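PDB 3TZG: DUF4595 domain-containing protein from Bacteroides vulgatus, which is of unknown function but forms a porin-like beta barrel, probably of the outer-membrane type. Local coordinates for residues A[167-172]-A[186-191]. Sequence-based numbering, arbitrary orientation.
Sequences ANLNLQ and YFLLNL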
loop_
_atom_site.group_PDB
_atom_site.type_symbol
_atom_site.label_atom_id
_atom_site.label_comp_id
_atom_site.label_asym_id
_atom_site.label_seq_id
_atom_site.Cartn_x
_atom_site.Cartn_y
_atom_site.Cartn_z
ATOM N N ALA A 167 5.049 3.123 -15.608
ATOM C CA ALA A 167 4.590 1.747 -15.447
ATOM C C ALA A 167 3.077 1.736 -15.333
ATOM O O ALA A 167 2.469 2.783 -15.080
ATOM C CB ALA A 167 5.240 1.110 -14.233
ATOM N N ASN A 168 2.462 0.570 -15.546
ATOM C CA ASN A 168 1.007 0.396 -15.467
ATOM C C ASN A 168 0.524 0.453 -13.993
ATOM O O ASN A 168 -0.577 0.926 -13.734
ATOM C CB ASN A 168 0.595 -0.919 -16.120
ATOM C CG ASN A 168 1.004 -2.160 -15.362
ATOM O OD1 ASN A 168 2.177 -2.416 -15.103
ATOM N ND2 ASN A 168 0.031 -2.949 -14.966
ATOM N N LEU A 169 1.355 -0.018 -13.040
ATOM C CA LEU A 169 1.043 -0.028 -11.616
ATOM C C LEU A 169 1.563 1.214 -10.941
ATOM O O LEU A 169 2.471 1.868 -11.461
ATOM C CB LEU A 169 1.645 -1.270 -10.920
ATOM C CG LEU A 169 1.334 -2.671 -11.458
ATOM C CD1 LEU A 169 2.104 -3.692 -10.694
ATOM C CD2 LEU A 169 -0.166 -2.983 -11.426
ATOM N N ASN A 170 0.994 1.540 -9.758
ATOM C CA ASN A 170 1.460 2.662 -8.956
ATOM C C ASN A 170 2.496 2.091 -8.020
ATOM O O ASN A 170 2.172 1.631 -6.916
ATOM C CB ASN A 170 0.315 3.388 -8.246
ATOM C CG ASN A 170 0.766 4.567 -7.428
ATOM O OD1 ASN A 170 1.856 5.122 -7.623
ATOM N ND2 ASN A 170 -0.076 5.003 -6.513
ATOM N N LEU A 171 3.759 2.114 -8.480
ATOM C CA LEU A 171 4.903 1.502 -7.796
ATOM C C LEU A 171 5.244 2.166 -6.437
ATOM O O LEU A 171 5.953 1.517 -5.660
ATOM C CB LEU A 171 6.142 1.480 -8.709
ATOM C CG LEU A 171 5.911 0.613 -9.979
ATOM C CD1 LEU A 171 7.102 0.593 -10.856
ATOM C CD2 LEU A 171 5.458 -0.814 -9.628
ATOM N N GLN A 172 4.649 3.358 -6.094
ATOM C CA GLN A 172 4.796 4.031 -4.785
ATOM C C GLN A 172 4.282 3.146 -3.683
ATOM O O GLN A 172 4.717 3.267 -2.531
ATOM C CB GLN A 172 4.036 5.357 -4.730
ATOM C CG GLN A 172 4.391 6.355 -5.807
ATOM C CD GLN A 172 3.359 7.454 -5.933
ATOM O OE1 GLN A 172 2.483 7.649 -5.060
ATOM N NE2 GLN A 172 3.432 8.182 -7.053
ATOM N N TYR A 186 -5.118 -0.945 -2.850
ATOM C CA TYR A 186 -5.806 0.322 -3.064
ATOM C C TYR A 186 -4.893 1.334 -3.756
ATOM O O TYR A 186 -5.345 1.984 -4.691
ATOM C CB TYR A 186 -6.312 0.896 -1.733
ATOM C CG TYR A 186 -6.809 2.323 -1.827
ATOM C CD1 TYR A 186 -8.122 2.603 -2.203
ATOM C CD2 TYR A 186 -5.975 3.392 -1.516
ATOM C CE1 TYR A 186 -8.597 3.915 -2.248
ATOM C CE2 TYR A 186 -6.438 4.709 -1.557
ATOM C CZ TYR A 186 -7.751 4.963 -1.914
ATOM O OH TYR A 186 -8.200 6.253 -1.964
ATOM N N PHE A 187 -3.619 1.459 -3.310
ATOM C CA PHE A 187 -2.641 2.371 -3.902
ATOM C C PHE A 187 -2.055 1.802 -5.189
ATOM O O PHE A 187 -2.017 2.535 -6.189
ATOM C CB PHE A 187 -1.505 2.731 -2.920
ATOM C CG PHE A 187 -1.986 3.686 -1.845
ATOM C CD1 PHE A 187 -2.320 4.998 -2.154
ATOM C CD2 PHE A 187 -2.154 3.259 -0.539
ATOM C CE1 PHE A 187 -2.817 5.862 -1.178
ATOM C CE2 PHE A 187 -2.658 4.135 0.441
ATOM C CZ PHE A 187 -2.981 5.426 0.109
ATOM N N LEU A 188 -1.636 0.502 -5.190
ATOM C CA LEU A 188 -1.018 -0.176 -6.358
ATOM C C LEU A 188 -1.920 -0.126 -7.608
ATOM O O LEU A 188 -1.403 0.057 -8.704
ATOM C CB LEU A 188 -0.695 -1.646 -6.025
ATOM C CG LEU A 188 0.049 -2.472 -7.088
ATOM C CD1 LEU A 188 1.548 -2.235 -7.018
ATOM C CD2 LEU A 188 -0.219 -3.953 -6.916
ATOM N N LEU A 189 -3.254 -0.271 -7.437
ATOM C CA LEU A 189 -4.217 -0.300 -8.546
ATOM C C LEU A 189 -4.838 1.085 -8.780
ATOM O O LEU A 189 -5.734 1.213 -9.624
ATOM C CB LEU A 189 -5.332 -1.343 -8.269
ATOM C CG LEU A 189 -4.920 -2.767 -7.806
ATOM C CD1 LEU A 189 -6.101 -3.688 -7.816
ATOM C CD2 LEU A 189 -3.796 -3.372 -8.668
ATOM N N ASN A 190 -4.351 2.123 -8.046
ATOM C CA ASN A 190 -4.767 3.529 -8.127
ATOM C C ASN A 190 -6.310 3.675 -7.997
ATOM O O ASN A 190 -6.953 4.385 -8.798
ATOM C CB ASN A 190 -4.276 4.190 -9.438
ATOM C CG ASN A 190 -4.286 5.704 -9.396
ATOM O OD1 ASN A 190 -4.001 6.332 -8.364
ATOM N ND2 ASN A 190 -4.592 6.325 -10.528
ATOM N N LEU A 191 -6.894 3.024 -6.967
ATOM C CA LEU A 191 -8.339 3.069 -6.766
ATOM C C LEU A 191 -8.767 4.460 -6.232
ATOM O O LEU A 191 -9.958 4.806 -6.302
ATOM C CB LEU A 191 -8.828 1.947 -5.837
ATOM C CG LEU A 191 -8.450 0.505 -6.199
ATOM C CD1 LEU A 191 -9.155 -0.478 -5.280
ATOM C CD2 LEU A 191 -8.789 0.161 -7.642
#
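N170 and L188 are the closest pair of the two segments, CA to CA 4.6 Å, where an extended loop runs past the C-terminal end of helix 181-188. The backbone N of N170 donates a nearly straight hydrogen bond (174° at the hydrogen) to L188 O, at 3.0 Å. The helix ends here in a Schellman motif: N190 has positive phi, and its N and that of L191 bond back to F187 O and Y186 O. The N170 side chain adds a second bond. Its CG is anti to the backbone N (chi1 -179°), which carries ND2 to within 3.2 Å of F187 O. This bond is more bent, and ND2 sits above the carbonyl plane. N190 N reaches F187 O from the opposite face, so two donors grip this one oxygen. With an alanine here the backbone bond could stay, but F187 O would probably lose one of its two donors and the loop would be tied less firmly to the helix end. Beside these bonds, L169 and L188 make an apolar contact, CD1 to CD1 at 4.0 Å. L188 CD1 also lies against N170 O. The contact is buried and joins the loop after strand 163-164 to the helix. Both probably lie inside the barrel, with the helix packed against its wall: L188 on strand 34-37, F187 and Y186 on strand 105-114, and Y186 also on strand 63-71.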